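Local structure of CCMAN5 (Cellulosimicrobium cellulans, 2XSG) at residues Val17-Asp22 / Asp26-Gln31; Pro41-Gly46 / Thr50-Ala55; Asp68-Ser73 / Gly193-Ala198; Gly86-Thr89 / Gly95-Ala98; Asp162-Thr165 / Ser169-Ser172. The protein hydrolyses alpha-mannosidic linkages as a calcium-binding family GH92 glycosidase and enables mannose-6-phosphate modification of yeast-produced recombinant lysosomal enzymes. All blocks are in the same frame, centred on the assembly; numbering follows the deposited sequence.

Interaction 1 of 5, residues Val17-Asp22 / Asp26-Gln31; sequences VGTEGD and DMPAAQ
In the irregular N-terminal arm of the GH92 N-terminal domain the chain doubles back, and Gly18 and Thr19 meet Asp26, Met27 and Pro28. One backbone bond closes the loop: Asp26 N gives its hydrogen to Gly18 O at 3.2 Å, fairly straight at 158°, with the donor lifted 44° out of the carbonyl plane. The other half of the contact is the methyl of Thr19. Its CG2 lies anti to the carbonyl carbon (OG1 at chi1 65°), which carries it over the backbone of the second segment: it sits 3.4 Å from Asp26 O and 3.8 Å from Pro28 CD. The hydroxyl goes the other way, to Phe16 O, so Thr19 splits its polar and apolar branches between two neighbours. Asp26 turns CB toward the first segment, 3.9 Å from Gly18 O, while its carboxylate leaves the contact; OD2 accepts from Asn661 ND2 and has a long, weak ion pair with Arg317. Everything that touches here is buried, and the carbonyls find donors: Asp26 O has Asn48, and Val17 O and Met27 O both take NH groups of Arg317. That arginine belongs to helix 306-318, against which Val17 also packs through Thr313, whereas Pro28 leans on Asn40 and Pro41 of strand 40-44.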
loop_
_atom_site.group_PDB
_atom_site.type_symbol
_atom_site.label_atom_id
_atom_site.label_comp_id
_atom_site.label_asym_id
_atom_site.label_seq_id
_atom_site.Cartn_x
_atom_site.Cartn_y
_atom_site.Cartn_z
ATOM N N VAL A 17 10.063 10.778 -1.069
ATOM C CA VAL A 17 8.898 11.209 -0.322
ATOM C C VAL A 17 8.429 10.070 0.569
ATOM O O VAL A 17 8.184 8.959 0.091
ATOM C CB VAL A 17 7.776 11.696 -1.250
ATOM C CG1 VAL A 17 6.418 11.763 -0.488
ATOM C CG2 VAL A 17 8.172 13.062 -1.835
ATOM N N GLY A 18 8.324 10.357 1.862
ATOM C CA GLY A 18 7.874 9.361 2.833
ATOM C C GLY A 18 8.960 8.426 3.385
ATOM O O GLY A 18 8.638 7.476 4.099
ATOM N N THR A 19 10.228 8.698 3.071
ATOM C CA THR A 19 11.353 7.828 3.486
ATOM C C THR A 19 12.077 8.283 4.770
ATOM O O THR A 19 13.067 7.663 5.183
ATOM C CB THR A 19 12.392 7.663 2.361
ATOM O OG1 THR A 19 13.005 8.935 2.084
ATOM C CG2 THR A 19 11.736 7.085 1.067
ATOM N N GLU A 20 11.600 9.359 5.388
ATOM C CA GLU A 20 12.168 9.805 6.676
ATOM C C GLU A 20 11.409 9.202 7.853
ATOM O O GLU A 20 10.179 9.223 7.877
ATOM C CB GLU A 20 12.191 11.333 6.794
ATOM C CG GLU A 20 12.873 11.839 8.099
ATOM C CD GLU A 20 13.440 13.245 7.979
ATOM O OE1 GLU A 20 13.646 13.709 6.845
ATOM O OE2 GLU A 20 13.708 13.883 9.023
ATOM N N GLY A 21 12.156 8.641 8.799
ATOM C CA GLY A 21 11.646 8.319 10.138
ATOM C C GLY A 21 10.311 7.620 10.112
ATOM O O GLY A 21 10.142 6.678 9.372
ATOM N N ASP A 22 9.364 8.114 10.906
ATOM C CA ASP A 22 8.022 7.542 10.996
ATOM C C ASP A 22 7.008 8.406 10.226
ATOM O O ASP A 22 5.913 8.667 10.719
ATOM C CB ASP A 22 7.600 7.387 12.475
ATOM C CG ASP A 22 6.419 6.422 12.660
ATOM O OD1 ASP A 22 6.106 5.634 11.732
ATOM O OD2 ASP A 22 5.800 6.438 13.739
ATOM N N ASP A 26 7.775 4.459 3.609
ATOM C CA ASP A 26 8.036 4.093 2.223
ATOM C C ASP A 26 9.532 4.010 1.934
ATOM O O ASP A 26 10.370 4.432 2.749
ATOM C CB ASP A 26 7.358 5.085 1.278
ATOM C CG ASP A 26 5.881 4.808 1.117
ATOM O OD1 ASP A 26 5.476 3.601 1.067
ATOM O OD2 ASP A 26 5.123 5.788 1.049
ATOM N N MET A 27 9.861 3.465 0.774
ATOM C CA MET A 27 11.247 3.167 0.436
ATOM C C MET A 27 11.703 3.892 -0.836
ATOM O O MET A 27 10.910 4.098 -1.744
ATOM C CB MET A 27 11.420 1.651 0.259
ATOM C CG MET A 27 10.679 1.068 -0.949
ATOM S SD MET A 27 10.644 -0.735 -0.902
ATOM C CE MET A 27 9.315 -0.985 0.297
ATOM N N PRO A 28 12.993 4.264 -0.908
ATOM C CA PRO A 28 13.524 4.774 -2.168
ATOM C C PRO A 28 13.982 3.645 -3.115
ATOM O O PRO A 28 14.549 3.919 -4.169
ATOM C CB PRO A 28 14.726 5.592 -1.713
ATOM C CG PRO A 28 15.249 4.805 -0.537
ATOM C CD PRO A 28 14.018 4.247 0.158
ATOM N N ALA A 29 13.719 2.394 -2.737
ATOM C CA ALA A 29 14.190 1.198 -3.473
ATOM C C ALA A 29 13.957 1.222 -4.980
ATOM O O ALA A 29 12.897 1.665 -5.459
ATOM C CB ALA A 29 13.555 -0.061 -2.887
ATOM N N ALA A 30 14.936 0.721 -5.723
ATOM C CA ALA A 30 14.757 0.528 -7.160
ATOM C C ALA A 30 13.742 -0.598 -7.374
ATOM O O ALA A 30 13.905 -1.702 -6.842
ATOM C CB ALA A 30 16.088 0.197 -7.842
ATOM N N GLN A 31 12.674 -0.302 -8.107
ATOM C CA GLN A 31 11.649 -1.309 -8.359
ATOM C C GLN A 31 10.860 -1.054 -9.635
ATOM O O GLN A 31 10.686 0.099 -10.044
ATOM C CB GLN A 31 10.713 -1.466 -7.145
ATOM C CG GLN A 31 10.097 -0.178 -6.596
ATOM C CD GLN A 31 9.547 -0.379 -5.201
ATOM O OE1 GLN A 31 9.875 -1.363 -4.554
ATOM N NE2 GLN A 31 8.740 0.556 -4.717
#

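Interaction 2 of 5, residues Pro41-Gly46 / Thr50-Ala55; sequences PRTTPG and TGYDYA
Tyr52 overlaps Pro41, CD2 coming to 3.5 Å from Pro41 CG as the two side chains cross at a slant. Thr43 CG2 reaches the same carbon, 3.6 Å away, from the other side of the ring plane, so the tyrosine is held between the two. With CG anti to the backbone N (chi1 177°) the ring is laid across the strand, and its hydroxyl goes on to Glu106. The polar half of the contact follows Thr43. Its backbone N gives a hydrogen to Gly51 O at 2.8 Å, in the carbonyl plane, and that oxygen also receives the CA-H of Arg42, with Arg42 CA at 3.1 Å. The Thr43 hydroxyl then accepts from Asp53 N, 3.0 Å from OG1 and almost straight at 172°, and gives its own hydrogen to Gly46 O in a bond whose very short length is doubtful. Arg42 sets out away from the loop, but its extended chain brings NH1 back to 3.5 Å from Gly51 CA; the absence of a side chain on Gly51 leaves room for that nitrogen. The guanidinium ends at Asn167. Beyond the contact Asp53 OD1 takes Ala55 N in an Asx turn and also holds Gly21 N. Arg42 pairs through its backbone with strand 58-63, and the arrangement is that of an edge strand, 40-44, whose outer side is covered by the irregular connection leading to its antiparallel neighbour.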
loop_
_atom_site.group_PDB
_atom_site.type_symbol
_atom_site.label_atom_id
_atom_site.label_comp_id
_atom_site.label_asym_id
_atom_site.label_seq_id
_atom_site.Cartn_x
_atom_site.Cartn_y
_atom_site.Cartn_z
ATOM N N PRO A 41 18.368 0.456 -0.475
ATOM C CA PRO A 41 19.508 0.738 0.374
ATOM C C PRO A 41 19.103 0.536 1.830
ATOM O O PRO A 41 17.934 0.726 2.153
ATOM C CB PRO A 41 19.776 2.238 0.110
ATOM C CG PRO A 41 18.459 2.779 -0.440
ATOM C CD PRO A 41 17.956 1.639 -1.259
ATOM N N ARG A 42 20.048 0.147 2.690
ATOM C CA ARG A 42 19.787 -0.002 4.120
ATOM C C ARG A 42 20.582 0.984 4.951
ATOM O O ARG A 42 21.806 0.912 4.990
ATOM C CB ARG A 42 20.126 -1.421 4.586
ATOM C CG ARG A 42 19.536 -1.789 5.954
ATOM C CD ARG A 42 19.540 -3.323 6.122
ATOM N NE ARG A 42 18.688 -3.800 7.219
ATOM C CZ ARG A 42 17.361 -3.935 7.156
ATOM N NH1 ARG A 42 16.705 -3.585 6.058
ATOM N NH2 ARG A 42 16.683 -4.392 8.213
ATOM N N THR A 43 19.905 1.884 5.651
ATOM C CA THR A 43 20.640 2.834 6.494
ATOM C C THR A 43 21.078 2.191 7.811
ATOM O O THR A 43 20.565 1.145 8.203
ATOM C CB THR A 43 19.869 4.156 6.758
ATOM O OG1 THR A 43 18.645 3.893 7.446
ATOM C CG2 THR A 43 19.577 4.883 5.459
ATOM N N THR A 44 22.033 2.821 8.485
ATOM C CA THR A 44 22.484 2.348 9.799
ATOM C C THR A 44 22.947 3.553 10.611
ATOM O O THR A 44 23.460 4.521 10.029
ATOM C CB THR A 44 23.612 1.293 9.645
ATOM O OG1 THR A 44 24.121 0.937 10.931
ATOM C CG2 THR A 44 24.755 1.815 8.752
ATOM N N PRO A 45 22.758 3.527 11.949
ATOM C CA PRO A 45 22.149 2.488 12.782
ATOM C C PRO A 45 20.621 2.532 12.793
ATOM O O PRO A 45 19.980 1.590 13.272
ATOM C CB PRO A 45 22.685 2.811 14.176
ATOM C CG PRO A 45 22.832 4.292 14.167
ATOM C CD PRO A 45 23.225 4.672 12.757
ATOM N N GLY A 46 20.044 3.617 12.300
ATOM C CA GLY A 46 18.581 3.768 12.255
ATOM C C GLY A 46 18.043 3.476 10.864
ATOM O O GLY A 46 18.771 3.542 9.873
ATOM N N THR A 50 11.113 -0.032 6.169
ATOM C CA THR A 50 11.619 -0.640 4.932
ATOM C C THR A 50 13.108 -0.921 4.977
ATOM O O THR A 50 13.596 -1.741 4.200
ATOM C CB THR A 50 11.312 0.184 3.680
ATOM O OG1 THR A 50 12.232 1.285 3.562
ATOM C CG2 THR A 50 9.845 0.662 3.687
ATOM N N GLY A 51 13.821 -0.231 5.864
ATOM C CA GLY A 51 15.265 -0.397 5.965
ATOM C C GLY A 51 16.041 0.855 5.611
ATOM O O GLY A 51 17.266 0.847 5.685
ATOM N N TYR A 52 15.341 1.935 5.240
ATOM C CA TYR A 52 15.999 3.222 4.924
ATOM C C TYR A 52 15.331 4.393 5.636
ATOM O O TYR A 52 14.142 4.669 5.430
ATOM C CB TYR A 52 15.974 3.448 3.401
ATOM C CG TYR A 52 16.540 4.764 2.905
ATOM C CD1 TYR A 52 15.794 5.954 2.975
ATOM C CD2 TYR A 52 17.803 4.815 2.327
ATOM C CE1 TYR A 52 16.308 7.155 2.514
ATOM C CE2 TYR A 52 18.325 6.001 1.837
ATOM C CZ TYR A 52 17.577 7.174 1.932
ATOM O OH TYR A 52 18.120 8.349 1.447
ATOM N N ASP A 53 16.078 5.078 6.495
ATOM C CA ASP A 53 15.597 6.333 7.080
ATOM C C ASP A 53 16.384 7.505 6.505
ATOM O O ASP A 53 17.618 7.586 6.686
ATOM C CB ASP A 53 15.687 6.297 8.615
ATOM C CG ASP A 53 15.490 7.675 9.260
ATOM O OD1 ASP A 53 14.941 8.604 8.618
ATOM O OD2 ASP A 53 15.904 7.828 10.430
ATOM N N TYR A 54 15.673 8.424 5.846
ATOM C CA TYR A 54 16.300 9.601 5.173
ATOM C C TYR A 54 17.217 10.412 6.103
ATOM O O TYR A 54 18.207 11.015 5.648
ATOM C CB TYR A 54 15.235 10.538 4.568
ATOM C CG TYR A 54 15.790 11.543 3.556
ATOM C CD1 TYR A 54 16.238 12.818 3.955
ATOM C CD2 TYR A 54 15.905 11.201 2.202
ATOM C CE1 TYR A 54 16.766 13.725 3.005
ATOM C CE2 TYR A 54 16.435 12.103 1.254
ATOM C CZ TYR A 54 16.853 13.344 1.663
ATOM O OH TYR A 54 17.360 14.209 0.726
ATOM N N ALA A 55 16.871 10.447 7.389
ATOM C CA ALA A 55 17.598 11.264 8.357
ATOM C C ALA A 55 18.975 10.700 8.684
ATOM O O ALA A 55 19.783 11.410 9.292
ATOM C CB ALA A 55 16.783 11.456 9.645
#

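Interaction 3 of 5, residues Asp68-Ser73 / Gly193-Ala198; sequences DGVGGS and GYFYNA
Apolar packing joins Val70 to Phe195, whose ring end reaches across to the glycine-rich loop. Phe195 CZ lies 3.7 Å from Val70 CG2 and 3.9 Å from Val70 CB, the two side chains lying alongside, pointing opposite ways. With CG anti to the backbone N, the Phe195 torsion (chi1 -178°) carries the ring off the strand so that CZ is the atom that meets Val70. The polar approach is slight: Gly71 O comes to the ring edge, near its plane, 3.5 Å from Phe195 CZ, so that it faces the rim hydrogens. Phe195 also opens a type II' turn ending at Ala198, the tight connection of a beta hairpin between strands 185-195 and 198-208. Phe195 N bonds to Ala198 O at 3.2 Å, while the return bond from Ala198 N to Phe195 O is weak. Tyr194 OH gives its hydrogen to Tyr196 O at 2.6 Å, from above the carbonyl plane, and Tyr196 CB lies 3.8 Å above one face of the Phe195 ring, towards its rim. On the other segment Gly71 N bonds a bis-tris propane molecule, probably from the crystallisation liquor, and Gly69 pairs through its backbone with Asp662, a ligand of the calcium ion.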
loop_
_atom_site.group_PDB
_atom_site.type_symbol
_atom_site.label_atom_id
_atom_site.label_comp_id
_atom_site.label_asym_id
_atom_site.label_seq_id
_atom_site.Cartn_x
_atom_site.Cartn_y
_atom_site.Cartn_z
ATOM N N ASP A 68 5.798 -2.152 1.125
ATOM C CA ASP A 68 5.693 -0.691 1.138
ATOM C C ASP A 68 4.742 -0.198 2.197
ATOM O O ASP A 68 3.592 -0.633 2.259
ATOM C CB ASP A 68 5.253 -0.167 -0.222
ATOM C CG ASP A 68 6.119 -0.680 -1.336
ATOM O OD1 ASP A 68 6.012 -1.889 -1.622
ATOM O OD2 ASP A 68 6.900 0.108 -1.926
ATOM N N GLY A 69 5.242 0.695 3.043
ATOM C CA GLY A 69 4.412 1.437 3.977
ATOM C C GLY A 69 3.756 0.660 5.091
ATOM O O GLY A 69 2.753 1.108 5.640
ATOM N N VAL A 70 4.311 -0.492 5.454
ATOM C CA VAL A 70 3.705 -1.314 6.508
ATOM C C VAL A 70 4.249 -0.931 7.891
ATOM O O VAL A 70 5.241 -0.201 7.985
ATOM C CB VAL A 70 3.852 -2.819 6.231
ATOM C CG1 VAL A 70 3.179 -3.166 4.903
ATOM C CG2 VAL A 70 5.310 -3.231 6.218
ATOM N N GLY A 71 3.594 -1.420 8.946
ATOM C CA GLY A 71 3.953 -1.071 10.331
ATOM C C GLY A 71 4.891 -2.101 10.952
ATOM O O GLY A 71 5.667 -2.743 10.232
ATOM N N GLY A 72 4.805 -2.276 12.276
ATOM C CA GLY A 72 5.739 -3.147 13.006
ATOM C C GLY A 72 7.174 -2.665 12.797
ATOM O O GLY A 72 7.467 -1.460 12.939
ATOM N N SER A 73 8.074 -3.591 12.468
ATOM C CA SER A 73 9.439 -3.218 12.107
ATOM C C SER A 73 9.671 -3.454 10.611
ATOM O O SER A 73 10.803 -3.576 10.153
ATOM C CB SER A 73 10.467 -3.960 12.995
ATOM O OG SER A 73 10.384 -5.370 12.829
ATOM N N GLY A 193 11.200 -15.858 5.765
ATOM C CA GLY A 193 11.031 -14.785 6.729
ATOM C C GLY A 193 9.643 -14.816 7.337
ATOM O O GLY A 193 8.843 -15.705 7.051
ATOM N N TYR A 194 9.343 -13.839 8.176
ATOM C CA TYR A 194 8.023 -13.748 8.751
ATOM C C TYR A 194 7.656 -12.280 8.892
ATOM O O TYR A 194 8.509 -11.455 9.222
ATOM C CB TYR A 194 7.979 -14.463 10.109
ATOM C CG TYR A 194 6.619 -14.452 10.787
ATOM C CD1 TYR A 194 6.197 -13.341 11.530
ATOM C CD2 TYR A 194 5.757 -15.555 10.701
ATOM C CE1 TYR A 194 4.950 -13.312 12.155
ATOM C CE2 TYR A 194 4.488 -15.542 11.346
ATOM C CZ TYR A 194 4.106 -14.413 12.070
ATOM O OH TYR A 194 2.874 -14.348 12.694
ATOM N N PHE A 195 6.398 -11.959 8.602
ATOM C CA PHE A 195 5.847 -10.656 8.952
ATOM C C PHE A 195 4.377 -10.773 9.317
ATOM O O PHE A 195 3.586 -11.388 8.593
ATOM C CB PHE A 195 6.034 -9.635 7.830
ATOM C CG PHE A 195 5.513 -8.265 8.171
ATOM C CD1 PHE A 195 6.184 -7.455 9.104
ATOM C CD2 PHE A 195 4.332 -7.792 7.596
ATOM C CE1 PHE A 195 5.705 -6.180 9.442
ATOM C CE2 PHE A 195 3.840 -6.514 7.920
ATOM C CZ PHE A 195 4.529 -5.700 8.838
ATOM N N TYR A 196 4.045 -10.189 10.465
ATOM C CA TYR A 196 2.675 -10.097 10.994
ATOM C C TYR A 196 1.951 -11.427 11.256
ATOM O O TYR A 196 1.961 -11.911 12.400
ATOM C CB TYR A 196 1.820 -9.090 10.193
ATOM C CG TYR A 196 0.607 -8.640 10.957
ATOM C CD1 TYR A 196 0.742 -7.905 12.165
ATOM C CD2 TYR A 196 -0.680 -8.968 10.511
ATOM C CE1 TYR A 196 -0.382 -7.508 12.885
ATOM C CE2 TYR A 196 -1.815 -8.568 11.223
ATOM C CZ TYR A 196 -1.656 -7.845 12.404
ATOM O OH TYR A 196 -2.769 -7.460 13.098
ATOM N N ASN A 197 1.335 -12.027 10.232
ATOM C CA ASN A 197 0.585 -13.275 10.425
ATOM C C ASN A 197 1.274 -14.527 9.908
ATOM O O ASN A 197 0.931 -15.635 10.318
ATOM C CB ASN A 197 -0.796 -13.220 9.745
ATOM C CG ASN A 197 -1.795 -12.356 10.491
ATOM O OD1 ASN A 197 -1.740 -12.214 11.715
ATOM N ND2 ASN A 197 -2.727 -11.781 9.749
ATOM N N ALA A 198 2.204 -14.371 8.973
ATOM C CA ALA A 198 2.604 -15.513 8.158
ATOM C C ALA A 198 4.067 -15.517 7.826
ATOM O O ALA A 198 4.679 -14.462 7.659
ATOM C CB ALA A 198 1.804 -15.526 6.859
#

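Interaction 4 of 5, residues Gly86-Thr89 / Gly95-Ala98; sequences GSYT and GTYA
Tyr88 OH is held by two groups, the hydroxyl of Thr96 and a water. Thr96 OG1 stands 2.6 Å from Tyr88 OH, in the plane of the tyrosine ring and off to its CE2 side, so OG1 meets the phenol oxygen at a bend. The water lies 2.7 Å from Tyr88 OH and donates to Thr96 O at 2.8 Å, which means that the phenol reaches Thr96 twice, directly at the side chain and through water at the backbone. A phenylalanine in place of Tyr88 would probably leave Thr96 OG1 and the water without their common partner and set the ring end free to shift. Thr96 holds its hydroxyl between its own backbone N and carbonyl carbon (chi1 72°), a position from which OG1 also bonds Gly93 O just before the segment. Tyr97 joins in more loosely: its CB leaves the other segment, but the ring swings back until CD1 is 4.0 Å from Tyr88 OH, at an oblique angle. Its own hydroxyl is taken by Asp162 and Arg91. The Tyr88 ring itself packs on Ile127 and on Val160 of strand 158-162, so the phenol spans from the sheet to the turn. The arrangement is the end of a 3-10 segment, through Tyr97, tied by a tyrosine hydroxyl to the earlier part of the same connection, which runs from strand 80-84 to strand 99-100.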
loop_
_atom_site.group_PDB
_atom_site.type_symbol
_atom_site.label_atom_id
_atom_site.label_comp_id
_atom_site.label_asym_id
_atom_site.label_seq_id
_atom_site.Cartn_x
_atom_site.Cartn_y
_atom_site.Cartn_z
ATOM N N GLY A 86 37.192 -4.324 2.596
ATOM C CA GLY A 86 37.701 -5.094 3.728
ATOM C C GLY A 86 37.764 -6.582 3.461
ATOM O O GLY A 86 37.305 -7.054 2.414
ATOM N N SER A 87 38.334 -7.302 4.433
ATOM C CA SER A 87 38.495 -8.757 4.436
ATOM C C SER A 87 37.857 -9.355 5.691
ATOM O O SER A 87 37.778 -8.688 6.732
ATOM C CB SER A 87 39.989 -9.115 4.463
ATOM O OG SER A 87 40.621 -8.709 3.259
ATOM N N TYR A 88 37.462 -10.620 5.615
ATOM C CA TYR A 88 36.871 -11.321 6.770
ATOM C C TYR A 88 37.514 -12.690 7.015
ATOM O O TYR A 88 37.982 -13.348 6.074
ATOM C CB TYR A 88 35.357 -11.475 6.574
ATOM C CG TYR A 88 34.589 -10.157 6.607
ATOM C CD1 TYR A 88 34.245 -9.497 5.429
ATOM C CD2 TYR A 88 34.210 -9.576 7.819
ATOM C CE1 TYR A 88 33.519 -8.289 5.450
ATOM C CE2 TYR A 88 33.503 -8.371 7.854
ATOM C CZ TYR A 88 33.160 -7.740 6.667
ATOM O OH TYR A 88 32.463 -6.560 6.711
ATOM N N THR A 89 37.530 -13.112 8.278
ATOM C CA THR A 89 38.024 -14.441 8.675
ATOM C C THR A 89 36.940 -15.185 9.465
ATOM O O THR A 89 37.134 -16.328 9.875
ATOM C CB THR A 89 39.326 -14.372 9.553
ATOM O OG1 THR A 89 39.053 -13.697 10.788
ATOM C CG2 THR A 89 40.456 -13.657 8.841
ATOM N N GLY A 95 28.078 -4.100 12.108
ATOM C CA GLY A 95 28.641 -2.748 12.243
ATOM C C GLY A 95 29.713 -2.431 11.203
ATOM O O GLY A 95 29.907 -1.271 10.824
ATOM N N THR A 96 30.392 -3.468 10.723
ATOM C CA THR A 96 31.481 -3.321 9.757
ATOM C C THR A 96 31.005 -2.971 8.336
ATOM O O THR A 96 31.805 -2.544 7.478
ATOM C CB THR A 96 32.359 -4.600 9.708
ATOM O OG1 THR A 96 31.645 -5.656 9.051
ATOM C CG2 THR A 96 32.789 -5.029 11.126
ATOM N N TYR A 97 29.711 -3.181 8.093
ATOM C CA TYR A 97 29.076 -2.846 6.816
ATOM C C TYR A 97 28.935 -1.335 6.580
ATOM O O TYR A 97 28.767 -0.896 5.450
ATOM C CB TYR A 97 27.657 -3.442 6.765
ATOM C CG TYR A 97 27.546 -4.960 6.807
ATOM C CD1 TYR A 97 28.596 -5.802 6.368
ATOM C CD2 TYR A 97 26.365 -5.553 7.237
ATOM C CE1 TYR A 97 28.460 -7.204 6.397
ATOM C CE2 TYR A 97 26.223 -6.942 7.282
ATOM C CZ TYR A 97 27.260 -7.761 6.852
ATOM O OH TYR A 97 27.081 -9.137 6.902
ATOM N N ALA A 98 28.960 -0.554 7.659
ATOM C CA ALA A 98 28.541 0.843 7.633
ATOM C C ALA A 98 29.479 1.711 6.770
ATOM O O ALA A 98 30.705 1.664 6.950
ATOM C CB ALA A 98 28.431 1.386 9.070
HETATM O O HOH W 1 32.585 -4.240 5.348
#

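Interaction 5 of 5, residues Asp162-Thr165 / Ser169-Ser172; sequences DLET and SRRS
The guanidinium of Arg170 has Glu164 O over one face and Leu163 O at its edge, with a water beside the latter, also in the plane. Leu163 O is gripped side-on by two nitrogens: Arg170 NE at 2.7 Å, in the carbonyl plane and at 155°, and Arg170 NH2 at 3.0 Å, from above that plane and more bent. Both donors aim at one atom, which fixes the rotation of the group. The water accepts from NH2 and donates to Asp162 O and Thr165 O, adding two further carbonyls of the turn to the grip. Bends at chi2 (61°) and chi3 (69°) bring NE and NH2 round to Leu163 O. Nearer the backbone, Arg170 CB lies 3.1 Å from Glu164 O. A leucine in place of the arginine would probably leave Leu163 O without either of these donors and the salt-bridge partner of NH2, Asp78, without its mate. An Asx turn stiffens the loop itself, Asp162 OD1 accepting from Glu164 N at 3.0 Å. The loop follows strand 158-162 of the five-stranded sheet and leads into strand 169-179 of the ten-stranded one, where Arg171 and Ser172 form a classic beta bulge opposite Thr192 of strand 185-195.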
loop_
_atom_site.group_PDB
_atom_site.type_symbol
_atom_site.label_atom_id
_atom_site.label_comp_id
_atom_site.label_asym_id
_atom_site.label_seq_id
_atom_site.Cartn_x
_atom_site.Cartn_y
_atom_site.Cartn_z
ATOM N N ASP A 162 24.617 -11.284 2.705
ATOM C CA ASP A 162 24.161 -11.648 4.047
ATOM C C ASP A 162 22.721 -12.171 3.996
ATOM O O ASP A 162 21.763 -11.424 3.672
ATOM C CB ASP A 162 24.271 -10.431 4.958
ATOM C CG ASP A 162 24.151 -10.772 6.424
ATOM O OD1 ASP A 162 23.383 -11.684 6.798
ATOM O OD2 ASP A 162 24.842 -10.128 7.231
ATOM N N LEU A 163 22.557 -13.445 4.326
ATOM C CA LEU A 163 21.252 -14.095 4.196
ATOM C C LEU A 163 20.477 -14.169 5.500
ATOM O O LEU A 163 19.411 -14.787 5.565
ATOM C CB LEU A 163 21.392 -15.487 3.575
ATOM C CG LEU A 163 21.700 -15.587 2.074
ATOM C CD1 LEU A 163 20.824 -14.639 1.245
ATOM C CD2 LEU A 163 23.126 -15.281 1.813
ATOM N N GLU A 164 21.007 -13.534 6.542
ATOM C CA GLU A 164 20.290 -13.488 7.815
ATOM C C GLU A 164 19.362 -12.269 7.875
ATOM O O GLU A 164 18.276 -12.360 8.422
ATOM C CB GLU A 164 21.270 -13.488 8.991
ATOM C CG GLU A 164 20.607 -13.747 10.350
ATOM C CD GLU A 164 19.979 -12.489 10.958
ATOM O OE1 GLU A 164 20.326 -11.366 10.535
ATOM O OE2 GLU A 164 19.120 -12.625 11.857
ATOM N N THR A 165 19.806 -11.142 7.301
ATOM C CA THR A 165 19.104 -9.844 7.357
ATOM C C THR A 165 17.622 -9.975 7.003
ATOM O O THR A 165 17.265 -10.527 5.953
ATOM C CB THR A 165 19.766 -8.802 6.421
ATOM O OG1 THR A 165 21.178 -8.793 6.634
ATOM C CG2 THR A 165 19.207 -7.395 6.651
ATOM N N SER A 169 11.999 -10.976 10.951
ATOM C CA SER A 169 12.403 -12.281 11.483
ATOM C C SER A 169 12.866 -13.219 10.390
ATOM O O SER A 169 12.104 -13.542 9.472
ATOM C CB SER A 169 11.247 -12.930 12.276
ATOM O OG SER A 169 11.587 -14.238 12.709
ATOM N N ARG A 170 14.119 -13.639 10.511
ATOM C CA ARG A 170 14.689 -14.661 9.659
ATOM C C ARG A 170 14.354 -16.028 10.252
ATOM O O ARG A 170 14.656 -16.292 11.423
ATOM C CB ARG A 170 16.213 -14.462 9.534
ATOM C CG ARG A 170 17.025 -15.687 9.078
ATOM C CD ARG A 170 16.631 -16.205 7.667
ATOM N NE ARG A 170 17.031 -15.248 6.643
ATOM C CZ ARG A 170 16.192 -14.538 5.895
ATOM N NH1 ARG A 170 14.870 -14.701 5.979
ATOM N NH2 ARG A 170 16.681 -13.678 5.023
ATOM N N ARG A 171 13.720 -16.875 9.452
ATOM C CA ARG A 171 13.342 -18.229 9.907
ATOM C C ARG A 171 14.325 -19.298 9.449
ATOM O O ARG A 171 14.758 -20.115 10.255
ATOM C CB ARG A 171 11.893 -18.588 9.515
ATOM C CG ARG A 171 10.832 -17.673 10.163
ATOM C CD ARG A 171 10.936 -17.699 11.699
ATOM N NE ARG A 171 10.159 -16.651 12.374
ATOM C CZ ARG A 171 8.861 -16.752 12.672
ATOM N NH1 ARG A 171 8.183 -17.838 12.334
ATOM N NH2 ARG A 171 8.232 -15.762 13.300
ATOM N N SER A 172 14.671 -19.282 8.165
ATOM C CA SER A 172 15.687 -20.179 7.625
ATOM C C SER A 172 16.272 -19.590 6.339
ATOM O O SER A 172 15.634 -18.755 5.677
ATOM C CB SER A 172 15.133 -21.580 7.377
ATOM O OG SER A 172 14.128 -21.559 6.382
HETATM O O HOH W 2 18.871 -11.878 4.120
#

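Overall arrangement
All five contacts lie in the N-terminal domain. Interactions 1 to 4 are buried, 4 even though its centre is about 35 Å from that of the chain, against about 12 Å for 1 and 3; interaction 5 is partly buried. Interactions 1 and 2 rest largely on backbone and threonine groups and adjoin through the Thr19-Tyr54 and Gly21-Asp53 bonds. Interaction 3 is built on apolar ring packing, in contrast to the hydroxyl and water bonds of interaction 4 and the charged guanidinium of interaction 5. Interactions 3 and 5 use neighbouring strands of the ten-stranded sheet, and 162-165 meets 95-98 through Asp162 and Tyr97. Interaction 2 packs on 4 and 5, at Thr44-Ala98 and Arg42-Thr165.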